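GTP cyclohydrolase 1 type 2 homolog (Thermus thermophilus, PDB 2YYB) is a GTP cyclohydrolase I type 2/NIF3 family protein of unknown function that probably binds divalent metal ions. Local coordinates at residues 11-16 / 222-227; 147-152 / 210-215; 154-159 / 193-198; 217-222 / 231-236. All blocks are in the same frame, centred on the assembly; numbering follows the deposited sequence.

In the fold
From the N terminus, helix 3-13 ends at segment 11-16, and contact 1 closes the longest loop by bringing it against helix 216-229. Contact 2 lies within that loop, joining the turn after helix 141-147 to helix 210-213. Contact 3 lies within the loop of contact 2 and packs strand 154-157, outermost in the four-stranded sheet within the chain, against helix 195-200. Contact 4 follows contacts 2 and 3 in series and crosses contact 1, the two sharing Ala222; it lays helix 216-229 against strand 233-235 of the five-stranded sheet. Thr215 and Tyr211 of segment 210-215 touch Phe235, so contacts 2 and 4 meet, helices 210-213 and 216-229 following each other in the chain.

Contact 1 (11-16 / 222-227); sequences DAYLRI and AAHLEA
The end of helix 3-13 faces helix 216-229 across a wide backbone gap, Tyr13 CA and His224 CA being 10.5 Å apart, and the two side chains reach from opposite directions to bridge it. Their rings form an offset stack, with centroids 4.1 Å apart and planes inclined by 22°. The overlap is partial: His224 NE2 sits over one face of the phenol, displaced toward its rim and 3.2 Å from Tyr13 CZ, while Tyr13 OH lies above the middle of the imidazole. His224 CD2 covers the other flank of the phenol tip, 3.4 Å from Tyr13 CE2. Both side chains have CG anti to the backbone N (chi1 -177° in Tyr13, 175° in His224), and this carries the rings toward each other. His224 NE2 is also hydrogen-bonded to Tyr9 OH, one turn earlier on helix 3-13. Replacing Tyr13 by alanine would probably uncover one face of the His224 ring and leave its tilt to be set largely by the bond to Tyr9. Just beyond Tyr13 the helix closes in a Schellman motif, with Arg15 at positive phi. Around the stack, His103, Glu105 and Val106 pack on Tyr13, Leu225 turns to Leu6, Tyr9 and Leu10 of helix 3-13, and Ala222 faces strands 39-42 and 233-235.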
loop_
_atom_site.group_PDB
_atom_site.type_symbol
_atom_site.label_atom_id
_atom_site.label_comp_id
_atom_site.label_asym_id
_atom_site.label_seq_id
_atom_site.Cartn_x
_atom_site.Cartn_y
_atom_site.Cartn_z
ATOM N N ASP A 11 -29.363 -11.307 3.662
ATOM C CA ASP A 11 -27.918 -11.430 3.742
ATOM C C ASP A 11 -27.546 -12.886 3.447
ATOM O O ASP A 11 -26.518 -13.177 2.825
ATOM C CB ASP A 11 -27.427 -11.036 5.133
ATOM C CG ASP A 11 -27.646 -9.559 5.438
ATOM O OD1 ASP A 11 -27.565 -9.189 6.621
ATOM O OD2 ASP A 11 -27.885 -8.763 4.502
ATOM N N ALA A 12 -28.404 -13.799 3.882
ATOM C CA ALA A 12 -28.164 -15.222 3.680
ATOM C C ALA A 12 -28.354 -15.617 2.225
ATOM O O ALA A 12 -27.447 -16.174 1.598
ATOM C CB ALA A 12 -29.102 -16.029 4.553
ATOM N N TYR A 13 -29.539 -15.315 1.704
ATOM C CA TYR A 13 -29.920 -15.636 0.339
ATOM C C TYR A 13 -28.969 -15.092 -0.698
ATOM O O TYR A 13 -28.686 -15.760 -1.687
ATOM C CB TYR A 13 -31.329 -15.111 0.060
ATOM C CG TYR A 13 -31.869 -15.452 -1.309
ATOM C CD1 TYR A 13 -32.129 -16.775 -1.678
ATOM C CD2 TYR A 13 -32.138 -14.449 -2.230
ATOM C CE1 TYR A 13 -32.648 -17.084 -2.939
ATOM C CE2 TYR A 13 -32.654 -14.739 -3.488
ATOM C CZ TYR A 13 -32.909 -16.055 -3.843
ATOM O OH TYR A 13 -33.435 -16.322 -5.095
ATOM N N LEU A 14 -28.490 -13.871 -0.487
ATOM C CA LEU A 14 -27.573 -13.231 -1.422
ATOM C C LEU A 14 -26.146 -13.541 -1.003
ATOM O O LEU A 14 -25.202 -13.264 -1.736
ATOM C CB LEU A 14 -27.812 -11.719 -1.421
ATOM C CG LEU A 14 -29.260 -11.302 -1.711
ATOM C CD1 LEU A 14 -29.446 -9.827 -1.412
ATOM C CD2 LEU A 14 -29.602 -11.598 -3.161
ATOM N N ARG A 15 -26.010 -14.146 0.175
ATOM C CA ARG A 15 -24.713 -14.489 0.747
ATOM C C ARG A 15 -23.693 -13.396 0.452
ATOM O O ARG A 15 -22.707 -13.603 -0.241
ATOM C CB ARG A 15 -24.231 -15.861 0.243
ATOM C CG ARG A 15 -24.400 -16.118 -1.236
ATOM C CD ARG A 15 -24.416 -17.615 -1.524
ATOM N NE ARG A 15 -25.103 -17.893 -2.783
ATOM C CZ ARG A 15 -25.660 -19.060 -3.105
ATOM N NH1 ARG A 15 -25.616 -20.088 -2.257
ATOM N NH2 ARG A 15 -26.286 -19.196 -4.271
ATOM N N ILE A 16 -23.956 -12.228 1.015
ATOM C CA ILE A 16 -23.117 -11.060 0.834
ATOM C C ILE A 16 -21.733 -11.188 1.454
ATOM O O ILE A 16 -20.894 -10.301 1.293
ATOM C CB ILE A 16 -23.810 -9.816 1.422
ATOM C CG1 ILE A 16 -23.982 -9.982 2.939
ATOM C CG2 ILE A 16 -25.168 -9.629 0.752
ATOM C CD1 ILE A 16 -24.444 -8.730 3.656
ATOM N N ALA A 222 -37.550 -8.753 -5.271
ATOM C CA ALA A 222 -38.822 -8.406 -4.642
ATOM C C ALA A 222 -39.874 -9.482 -4.877
ATOM O O ALA A 222 -40.615 -9.821 -3.962
ATOM C CB ALA A 222 -39.325 -7.061 -5.152
ATOM N N ALA A 223 -39.929 -10.017 -6.098
ATOM C CA ALA A 223 -40.889 -11.063 -6.467
ATOM C C ALA A 223 -40.630 -12.345 -5.686
ATOM O O ALA A 223 -41.556 -13.102 -5.362
ATOM C CB ALA A 223 -40.800 -11.348 -7.949
ATOM N N HIS A 224 -39.357 -12.587 -5.404
ATOM C CA HIS A 224 -38.946 -13.754 -4.644
ATOM C C HIS A 224 -39.494 -13.622 -3.235
ATOM O O HIS A 224 -40.111 -14.547 -2.716
ATOM C CB HIS A 224 -37.428 -13.831 -4.610
ATOM C CG HIS A 224 -36.889 -14.927 -3.750
ATOM N ND1 HIS A 224 -37.243 -16.247 -3.912
ATOM C CD2 HIS A 224 -35.959 -14.907 -2.765
ATOM C CE1 HIS A 224 -36.553 -16.994 -3.068
ATOM N NE2 HIS A 224 -35.766 -16.206 -2.361
ATOM N N LEU A 225 -39.297 -12.459 -2.622
ATOM C CA LEU A 225 -39.773 -12.253 -1.265
ATOM C C LEU A 225 -41.291 -12.331 -1.170
ATOM O O LEU A 225 -41.814 -12.668 -0.125
ATOM C CB LEU A 225 -39.277 -10.916 -0.702
ATOM C CG LEU A 225 -37.766 -10.681 -0.583
ATOM C CD1 LEU A 225 -37.514 -9.225 -0.208
ATOM C CD2 LEU A 225 -37.152 -11.611 0.445
ATOM N N GLU A 226 -42.006 -12.029 -2.246
ATOM C CA GLU A 226 -43.467 -12.102 -2.195
ATOM C C GLU A 226 -43.940 -13.541 -2.318
ATOM O O GLU A 226 -45.037 -13.893 -1.878
ATOM C CB GLU A 226 -44.107 -11.304 -3.321
ATOM C CG GLU A 226 -45.623 -11.423 -3.339
ATOM C CD GLU A 226 -46.271 -10.498 -4.357
ATOM O OE1 GLU A 226 -47.431 -10.083 -4.134
ATOM O OE2 GLU A 226 -45.624 -10.186 -5.389
ATOM N N ALA A 227 -43.100 -14.366 -2.936
ATOM C CA ALA A 227 -43.419 -15.760 -3.140
ATOM C C ALA A 227 -43.182 -16.514 -1.861
ATOM O O ALA A 227 -43.904 -17.445 -1.542
ATOM C CB ALA A 227 -42.550 -16.342 -4.253
#

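Contact 2 (147-152 / 210-215); sequences QLTGMQ and HYDTET
Thr149 and Asp212 meet with their side chains crossing at about a right angle, at the point where the two backbones come nearest, 6.2 Å between Thr149 CA and Asp212 CA. As modelled, the hydroxyl oxygen of the threonine is its nearest atom, Thr149 OG1 lying 3.4 Å from Asp212 CB, so an oxygen meets the methylene rather than the carboxylate. With CG anti to its carbonyl carbon (chi1 -67°), Asp212 swings its carboxylate past the threonine toward Met151, whose CB is 4.2 Å from Asp212 OD2. Bends at chi2 and chi3 carry the Met151 sulfur off from Asp212, and CB remains the closest atom of that side chain. No hydrogen bond links the segments, and the pairing is a light van der Waals contact at the surface. Gly150, at positive phi, makes the turn between the two residues that touch Asp212. His210 and Glu214, predicted ligands of a divalent metal, flank Asp212 in sequence, and His192 of the second subunit stacks on the His210 ring. The contact thus sets the loop between helix 141-147 and strand 154-157 beside helix 210-213, whose Tyr211 packs on Phe235 of strand 233-235.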
loop_
_atom_site.group_PDB
_atom_site.type_symbol
_atom_site.label_atom_id
_atom_site.label_comp_id
_atom_site.label_asym_id
_atom_site.label_seq_id
_atom_site.Cartn_x
_atom_site.Cartn_y
_atom_site.Cartn_z
ATOM N N GLN A 147 -36.925 -4.648 -27.152
ATOM C CA GLN A 147 -38.316 -4.814 -26.752
ATOM C C GLN A 147 -38.387 -5.290 -25.306
ATOM O O GLN A 147 -39.411 -5.156 -24.640
ATOM C CB GLN A 147 -39.067 -5.771 -27.712
ATOM C CG GLN A 147 -38.528 -7.198 -27.847
ATOM C CD GLN A 147 -38.834 -8.075 -26.641
ATOM O OE1 GLN A 147 -39.887 -7.933 -26.008
ATOM N NE2 GLN A 147 -37.922 -9.002 -26.329
ATOM N N LEU A 148 -37.281 -5.827 -24.818
ATOM C CA LEU A 148 -37.212 -6.301 -23.444
ATOM C C LEU A 148 -36.693 -5.141 -22.593
ATOM O O LEU A 148 -36.388 -5.316 -21.423
ATOM C CB LEU A 148 -36.234 -7.466 -23.366
ATOM C CG LEU A 148 -36.121 -8.308 -22.105
ATOM C CD1 LEU A 148 -37.301 -9.251 -22.019
ATOM C CD2 LEU A 148 -34.842 -9.113 -22.163
ATOM N N THR A 149 -36.616 -3.952 -23.191
ATOM C CA THR A 149 -36.077 -2.771 -22.515
ATOM C C THR A 149 -36.803 -1.489 -22.895
ATOM O O THR A 149 -36.709 -0.486 -22.190
ATOM C CB THR A 149 -34.573 -2.605 -22.870
ATOM O OG1 THR A 149 -33.796 -2.704 -21.678
ATOM C CG2 THR A 149 -34.298 -1.275 -23.559
ATOM N N GLY A 150 -37.514 -1.531 -24.017
ATOM C CA GLY A 150 -38.242 -0.367 -24.481
ATOM C C GLY A 150 -37.322 0.608 -25.189
ATOM O O GLY A 150 -37.747 1.657 -25.679
ATOM N N MET A 151 -36.049 0.249 -25.272
ATOM C CA MET A 151 -35.070 1.123 -25.910
ATOM C C MET A 151 -34.100 0.361 -26.832
ATOM O O MET A 151 -33.544 -0.666 -26.448
ATOM C CB MET A 151 -34.306 1.877 -24.814
ATOM C CG MET A 151 -33.412 2.987 -25.307
ATOM S SD MET A 151 -34.310 4.239 -26.230
ATOM C CE MET A 151 -33.696 3.919 -27.922
ATOM N N GLN A 152 -33.919 0.860 -28.053
ATOM C CA GLN A 152 -33.009 0.241 -29.017
ATOM C C GLN A 152 -31.581 0.385 -28.503
ATOM O O GLN A 152 -31.115 1.494 -28.259
ATOM C CB GLN A 152 -33.131 0.921 -30.385
ATOM C CG GLN A 152 -33.699 0.029 -31.493
ATOM C CD GLN A 152 -32.814 -1.181 -31.812
ATOM O OE1 GLN A 152 -33.003 -2.279 -31.267
ATOM N NE2 GLN A 152 -31.832 -0.978 -32.693
ATOM N N HIS A 210 -27.095 1.314 -18.637
ATOM C CA HIS A 210 -26.706 0.920 -17.289
ATOM C C HIS A 210 -27.982 0.730 -16.460
ATOM O O HIS A 210 -28.121 -0.247 -15.722
ATOM C CB HIS A 210 -25.812 1.993 -16.659
ATOM C CG HIS A 210 -25.029 1.515 -15.474
ATOM N ND1 HIS A 210 -25.606 0.845 -14.417
ATOM C CD2 HIS A 210 -23.718 1.651 -15.162
ATOM C CE1 HIS A 210 -24.683 0.591 -13.504
ATOM N NE2 HIS A 210 -23.529 1.069 -13.932
ATOM N N TYR A 211 -28.919 1.660 -16.596
ATOM C CA TYR A 211 -30.183 1.563 -15.869
ATOM C C TYR A 211 -31.026 0.395 -16.363
ATOM O O TYR A 211 -31.442 -0.457 -15.585
ATOM C CB TYR A 211 -31.001 2.838 -16.039
ATOM C CG TYR A 211 -32.324 2.835 -15.303
ATOM C CD1 TYR A 211 -32.388 3.123 -13.940
ATOM C CD2 TYR A 211 -33.520 2.593 -15.976
ATOM C CE1 TYR A 211 -33.602 3.180 -13.267
ATOM C CE2 TYR A 211 -34.748 2.645 -15.309
ATOM C CZ TYR A 211 -34.778 2.939 -13.952
ATOM O OH TYR A 211 -35.978 2.961 -13.273
ATOM N N ASP A 212 -31.270 0.368 -17.666
ATOM C CA ASP A 212 -32.098 -0.664 -18.259
ATOM C C ASP A 212 -31.635 -2.096 -18.092
ATOM O O ASP A 212 -32.443 -3.015 -18.254
ATOM C CB ASP A 212 -32.337 -0.381 -19.740
ATOM C CG ASP A 212 -33.185 0.845 -19.954
ATOM O OD1 ASP A 212 -34.129 1.034 -19.162
ATOM O OD2 ASP A 212 -32.915 1.613 -20.902
ATOM N N THR A 213 -30.363 -2.311 -17.763
ATOM C CA THR A 213 -29.893 -3.682 -17.588
ATOM C C THR A 213 -29.835 -4.074 -16.109
ATOM O O THR A 213 -29.916 -5.262 -15.790
ATOM C CB THR A 213 -28.481 -3.942 -18.265
ATOM O OG1 THR A 213 -27.457 -3.205 -17.585
ATOM C CG2 THR A 213 -28.500 -3.547 -19.750
ATOM N N GLU A 214 -29.689 -3.097 -15.206
ATOM C CA GLU A 214 -29.621 -3.420 -13.776
ATOM C C GLU A 214 -31.010 -3.229 -13.105
ATOM O O GLU A 214 -31.135 -2.997 -11.913
ATOM C CB GLU A 214 -28.471 -2.621 -13.075
ATOM C CG GLU A 214 -27.012 -3.088 -13.472
ATOM C CD GLU A 214 -25.880 -2.598 -12.532
ATOM O OE1 GLU A 214 -25.814 -1.374 -12.263
ATOM O OE2 GLU A 214 -25.036 -3.433 -12.066
ATOM N N THR A 215 -32.046 -3.389 -13.922
ATOM C CA THR A 215 -33.459 -3.285 -13.545
ATOM C C THR A 215 -33.992 -4.667 -13.131
ATOM O O THR A 215 -34.923 -4.791 -12.333
ATOM C CB THR A 215 -34.296 -2.827 -14.780
ATOM O OG1 THR A 215 -35.052 -1.672 -14.458
ATOM C CG2 THR A 215 -35.245 -3.919 -15.238
#

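Contact 3 (154-159 / 193-198)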
loop_
_atom_site.group_PDB
_atom_site.type_symbol
_atom_site.label_atom_id
_atom_site.label_comp_id
_atom_site.label_asym_id
_atom_site.label_seq_id
_atom_site.Cartn_x
_atom_site.Cartn_y
_atom_site.Cartn_z
ATOM N N LEU A 154 -27.243 0.007 -28.352
ATOM C CA LEU A 154 -26.133 0.426 -29.189
ATOM C C LEU A 154 -25.390 -0.868 -29.468
ATOM O O LEU A 154 -25.147 -1.674 -28.560
ATOM C CB LEU A 154 -25.229 1.401 -28.438
ATOM C CG LEU A 154 -23.931 1.835 -29.122
ATOM C CD1 LEU A 154 -24.245 2.637 -30.366
ATOM C CD2 LEU A 154 -23.088 2.656 -28.155
ATOM N N VAL A 155 -25.060 -1.086 -30.733
ATOM C CA VAL A 155 -24.357 -2.295 -31.093
ATOM C C VAL A 155 -23.097 -1.954 -31.860
ATOM O O VAL A 155 -23.116 -1.118 -32.762
ATOM C CB VAL A 155 -25.286 -3.260 -31.902
ATOM C CG1 VAL A 155 -26.557 -2.537 -32.299
ATOM C CG2 VAL A 155 -24.563 -3.826 -33.126
ATOM N N HIS A 156 -22.002 -2.587 -31.449
ATOM C CA HIS A 156 -20.696 -2.421 -32.067
ATOM C C HIS A 156 -20.296 -3.788 -32.611
ATOM O O HIS A 156 -19.873 -4.674 -31.859
ATOM C CB HIS A 156 -19.660 -1.943 -31.036
ATOM C CG HIS A 156 -19.766 -0.486 -30.699
ATOM N ND1 HIS A 156 -19.063 0.089 -29.664
ATOM C CD2 HIS A 156 -20.476 0.516 -31.275
ATOM C CE1 HIS A 156 -19.333 1.384 -29.619
ATOM N NE2 HIS A 156 -20.188 1.667 -30.585
ATOM N N GLN A 157 -20.449 -3.961 -33.918
ATOM C CA GLN A 157 -20.113 -5.227 -34.539
ATOM C C GLN A 157 -18.720 -5.218 -35.127
ATOM O O GLN A 157 -18.475 -4.590 -36.147
ATOM C CB GLN A 157 -21.116 -5.569 -35.641
ATOM C CG GLN A 157 -20.743 -6.833 -36.385
ATOM C CD GLN A 157 -21.629 -7.129 -37.573
ATOM O OE1 GLN A 157 -21.384 -8.099 -38.286
ATOM N NE2 GLN A 157 -22.668 -6.311 -37.795
ATOM N N GLY A 158 -17.807 -5.924 -34.486
ATOM C CA GLY A 158 -16.452 -5.972 -34.989
ATOM C C GLY A 158 -16.208 -7.357 -35.539
ATOM O O GLY A 158 -15.365 -7.567 -36.428
ATOM N N GLY A 159 -16.969 -8.301 -34.986
ATOM C CA GLY A 159 -16.887 -9.685 -35.394
ATOM C C GLY A 159 -18.069 -10.124 -36.247
ATOM O O GLY A 159 -18.616 -9.352 -37.048
ATOM N N SER A 193 -13.027 4.863 -24.225
ATOM C CA SER A 193 -11.739 4.182 -24.163
ATOM C C SER A 193 -11.688 2.720 -24.636
ATOM O O SER A 193 -10.599 2.162 -24.717
ATOM C CB SER A 193 -11.167 4.261 -22.750
ATOM O OG SER A 193 -11.936 3.489 -21.851
ATOM N N VAL A 194 -12.826 2.087 -24.931
ATOM C CA VAL A 194 -12.773 0.700 -25.400
ATOM C C VAL A 194 -13.235 0.556 -26.833
ATOM O O VAL A 194 -13.299 -0.547 -27.363
ATOM C CB VAL A 194 -13.615 -0.273 -24.539
ATOM C CG1 VAL A 194 -13.081 -0.308 -23.119
ATOM C CG2 VAL A 194 -15.077 0.118 -24.589
ATOM N N PHE A 195 -13.554 1.673 -27.466
ATOM C CA PHE A 195 -13.996 1.655 -28.846
ATOM C C PHE A 195 -13.064 0.874 -29.787
ATOM O O PHE A 195 -13.405 -0.211 -30.245
ATOM C CB PHE A 195 -14.132 3.077 -29.363
ATOM C CG PHE A 195 -14.839 3.165 -30.670
ATOM C CD1 PHE A 195 -16.217 2.978 -30.737
ATOM C CD2 PHE A 195 -14.132 3.394 -31.839
ATOM C CE1 PHE A 195 -16.883 3.021 -31.956
ATOM C CE2 PHE A 195 -14.786 3.438 -33.061
ATOM C CZ PHE A 195 -16.166 3.251 -33.118
ATOM N N HIS A 196 -11.889 1.423 -30.074
ATOM C CA HIS A 196 -10.959 0.775 -30.989
ATOM C C HIS A 196 -10.593 -0.652 -30.642
ATOM O O HIS A 196 -10.482 -1.501 -31.528
ATOM C CB HIS A 196 -9.703 1.635 -31.152
ATOM C CG HIS A 196 -9.978 2.945 -31.821
ATOM N ND1 HIS A 196 -10.300 3.038 -33.158
ATOM C CD2 HIS A 196 -10.087 4.201 -31.320
ATOM C CE1 HIS A 196 -10.598 4.292 -33.450
ATOM N NE2 HIS A 196 -10.476 5.017 -32.352
ATOM N N GLU A 197 -10.422 -0.932 -29.359
ATOM C CA GLU A 197 -10.074 -2.284 -28.973
ATOM C C GLU A 197 -11.200 -3.247 -29.408
ATOM O O GLU A 197 -10.939 -4.309 -29.982
ATOM C CB GLU A 197 -9.852 -2.364 -27.467
ATOM C CG GLU A 197 -9.272 -3.685 -27.048
ATOM C CD GLU A 197 -9.478 -3.991 -25.576
ATOM O OE1 GLU A 197 -9.243 -5.158 -25.179
ATOM O OE2 GLU A 197 -9.869 -3.068 -24.826
ATOM N N THR A 198 -12.446 -2.861 -29.145
ATOM C CA THR A 198 -13.589 -3.673 -29.525
ATOM C C THR A 198 -13.587 -4.107 -31.010
ATOM O O THR A 198 -13.853 -5.265 -31.320
ATOM C CB THR A 198 -14.900 -2.927 -29.233
ATOM O OG1 THR A 198 -15.113 -2.899 -27.829
ATOM C CG2 THR A 198 -16.073 -3.609 -29.881
#
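His156 and Phe195 form a T-shaped aromatic pair, the planes at 90° and the centroids 5.2 Å apart. Phe195 supplies the edge: its CD1-CE1 side points at one face of the imidazole, with Phe195 CD1 3.7 Å from His156 CE1 and Phe195 CE1 3.8 Å from His156 NE2. Phe195 does not leave its helix facing the strand; CG anti to the backbone N (chi1 -168°) turns the ring over to His156. Phe199 meets both aromatic rings, and Thr240 of the second subunit lies against Phe195.

Apolar contact adds a second point of attachment one helical turn further on. Thr198 CG2 approaches His156 CB at 4.1 Å, so the histidine is touched at its root by a methyl and at its ring by the phenyl edge.

Hydrogen bonding lies within the helical segment. Thr198 OG1 donates to Val194 O over 3.0 Å, coming from above the carbonyl plane, while Thr198 N donates to the same oxygen from the opposite face. Val194 O is thus gripped twice, and the OG1 bond fixes the rotation of the Thr198 side chain, with the methyl left to face the strand.

The contact lays helix 195-200 over strand 154-157, outermost in the four-stranded sheet within the chain. His156 pairs through its backbone with Val205 of strand 204-207, and Thr198 packs on that same valine.

Contact 4 (217-222 / 231-236)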
loop_
_atom_site.group_PDB
_atom_site.type_symbol
_atom_site.label_atom_id
_atom_site.label_comp_id
_atom_site.label_asym_id
_atom_site.label_seq_id
_atom_site.Cartn_x
_atom_site.Cartn_y
_atom_site.Cartn_z
ATOM N N GLY A 217 -32.515 -7.357 -11.425
ATOM C CA GLY A 217 -32.266 -7.969 -10.133
ATOM C C GLY A 217 -33.289 -7.580 -9.066
ATOM O O GLY A 217 -34.007 -8.446 -8.522
ATOM N N VAL A 218 -33.349 -6.280 -8.768
ATOM C CA VAL A 218 -34.271 -5.765 -7.765
ATOM C C VAL A 218 -35.653 -6.348 -8.000
ATOM O O VAL A 218 -36.257 -6.864 -7.071
ATOM C CB VAL A 218 -34.343 -4.182 -7.740
ATOM C CG1 VAL A 218 -33.082 -3.625 -7.162
ATOM C CG2 VAL A 218 -34.568 -3.621 -9.112
ATOM N N LYS A 219 -36.141 -6.305 -9.237
ATOM C CA LYS A 219 -37.466 -6.866 -9.505
ATOM C C LYS A 219 -37.541 -8.338 -9.112
ATOM O O LYS A 219 -38.428 -8.734 -8.356
ATOM C CB LYS A 219 -37.865 -6.696 -10.974
ATOM C CG LYS A 219 -38.242 -5.268 -11.355
ATOM C CD LYS A 219 -38.718 -5.184 -12.803
ATOM C CE LYS A 219 -39.082 -3.761 -13.200
ATOM N NZ LYS A 219 -39.482 -3.699 -14.639
ATOM N N ALA A 220 -36.615 -9.152 -9.602
ATOM C CA ALA A 220 -36.652 -10.564 -9.254
ATOM C C ALA A 220 -36.652 -10.689 -7.728
ATOM O O ALA A 220 -37.561 -11.289 -7.157
ATOM C CB ALA A 220 -35.455 -11.312 -9.873
ATOM N N LEU A 221 -35.658 -10.094 -7.071
ATOM C CA LEU A 221 -35.561 -10.147 -5.609
ATOM C C LEU A 221 -36.897 -9.856 -4.917
ATOM O O LEU A 221 -37.328 -10.619 -4.064
ATOM C CB LEU A 221 -34.520 -9.145 -5.102
ATOM C CG LEU A 221 -33.481 -9.576 -4.060
ATOM C CD1 LEU A 221 -32.932 -8.325 -3.370
ATOM C CD2 LEU A 221 -34.088 -10.517 -3.037
ATOM N N ALA A 222 -37.550 -8.753 -5.271
ATOM C CA ALA A 222 -38.822 -8.406 -4.642
ATOM C C ALA A 222 -39.874 -9.482 -4.877
ATOM O O ALA A 222 -40.615 -9.821 -3.962
ATOM C CB ALA A 222 -39.325 -7.061 -5.152
ATOM N N LEU A 231 -45.039 -10.784 1.025
ATOM C CA LEU A 231 -44.900 -9.326 1.098
ATOM C C LEU A 231 -45.245 -8.743 -0.276
ATOM O O LEU A 231 -44.767 -9.207 -1.302
ATOM C CB LEU A 231 -43.462 -8.907 1.472
ATOM C CG LEU A 231 -42.905 -9.209 2.874
ATOM C CD1 LEU A 231 -41.415 -8.900 2.916
ATOM C CD2 LEU A 231 -43.655 -8.399 3.941
ATOM N N PRO A 232 -46.136 -7.760 -0.314
ATOM C CA PRO A 232 -46.465 -7.175 -1.609
ATOM C C PRO A 232 -45.319 -6.219 -1.970
ATOM O O PRO A 232 -44.569 -5.779 -1.087
ATOM C CB PRO A 232 -47.761 -6.432 -1.325
ATOM C CG PRO A 232 -47.602 -6.028 0.120
ATOM C CD PRO A 232 -47.052 -7.283 0.733
ATOM N N TRP A 233 -45.162 -5.901 -3.252
ATOM C CA TRP A 233 -44.098 -4.987 -3.632
ATOM C C TRP A 233 -44.469 -4.108 -4.809
ATOM O O TRP A 233 -45.417 -4.389 -5.532
ATOM C CB TRP A 233 -42.797 -5.748 -3.932
ATOM C CG TRP A 233 -42.836 -6.634 -5.149
ATOM C CD1 TRP A 233 -43.390 -7.873 -5.237
ATOM C CD2 TRP A 233 -42.309 -6.336 -6.457
ATOM N NE1 TRP A 233 -43.245 -8.370 -6.513
ATOM C CE2 TRP A 233 -42.588 -7.446 -7.284
ATOM C CE3 TRP A 233 -41.629 -5.239 -7.007
ATOM C CZ2 TRP A 233 -42.214 -7.495 -8.638
ATOM C CZ3 TRP A 233 -41.253 -5.288 -8.364
ATOM C CH2 TRP A 233 -41.550 -6.411 -9.159
ATOM N N VAL A 234 -43.721 -3.024 -4.970
ATOM C CA VAL A 234 -43.929 -2.086 -6.060
ATOM C C VAL A 234 -42.568 -1.702 -6.644
ATOM O O VAL A 234 -41.573 -1.676 -5.929
ATOM C CB VAL A 234 -44.634 -0.820 -5.560
ATOM C CG1 VAL A 234 -43.837 -0.193 -4.435
ATOM C CG2 VAL A 234 -44.791 0.161 -6.697
ATOM N N PHE A 235 -42.514 -1.433 -7.946
ATOM C CA PHE A 235 -41.256 -1.035 -8.568
ATOM C C PHE A 235 -41.258 0.479 -8.720
ATOM O O PHE A 235 -42.186 1.056 -9.282
ATOM C CB PHE A 235 -41.067 -1.687 -9.943
ATOM C CG PHE A 235 -39.825 -1.216 -10.675
ATOM C CD1 PHE A 235 -38.556 -1.578 -10.237
ATOM C CD2 PHE A 235 -39.928 -0.399 -11.800
ATOM C CE1 PHE A 235 -37.406 -1.134 -10.915
ATOM C CE2 PHE A 235 -38.785 0.051 -12.479
ATOM C CZ PHE A 235 -37.528 -0.316 -12.038
ATOM N N LEU A 236 -40.209 1.105 -8.193
ATOM C CA LEU A 236 -40.046 2.554 -8.247
ATOM C C LEU A 236 -39.137 2.853 -9.430
ATOM O O LEU A 236 -37.952 2.542 -9.401
ATOM C CB LEU A 236 -39.451 3.050 -6.923
ATOM C CG LEU A 236 -40.321 2.657 -5.719
ATOM C CD1 LEU A 236 -39.711 3.147 -4.452
ATOM C CD2 LEU A 236 -41.711 3.231 -5.872
#
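Trp233 and Phe235 reach from the strand onto Ala222, Lys219 and Val218 in an alpha-beta unit of the five-stranded mixed sheet, where strand 233-235 runs back along the preceding helix 216-229, nearly antiparallel at 169° and with axes 9.3 Å apart. The indole lies flat against the helix: Ala222 CB makes a CH-pi contact over one face, 3.3 Å from Trp233 CD2, and Lys219 O sits above the same face near its rim. Trp233 holds CG between its backbone N and carbonyl carbon (chi1 67°), which points the six-membered end of the indole back toward Lys219. A serine in place of Trp233 would probably open a gap over Ala222 CB and leave Lys219 CB without its indole neighbour. Lys219 runs fully extended beyond CG, passing Trp233 CH2 and then crossing over Phe235. Its ammonium group forms a cation-pi contact, Lys219 NZ being 4.5 Å from the centroid of the Phe235 ring. Val218, close to the predicted metal ligand His64, meets that ring at its edge through CG2. Backbone hydrogen bonds, such as that of Val234 with Ala41, join the strand to strand 39-42. The methylene next to the ammonium is nearer the phenyl, with Lys219 CE 3.5 Å from the Phe235 centroid and only 6° off the ring normal.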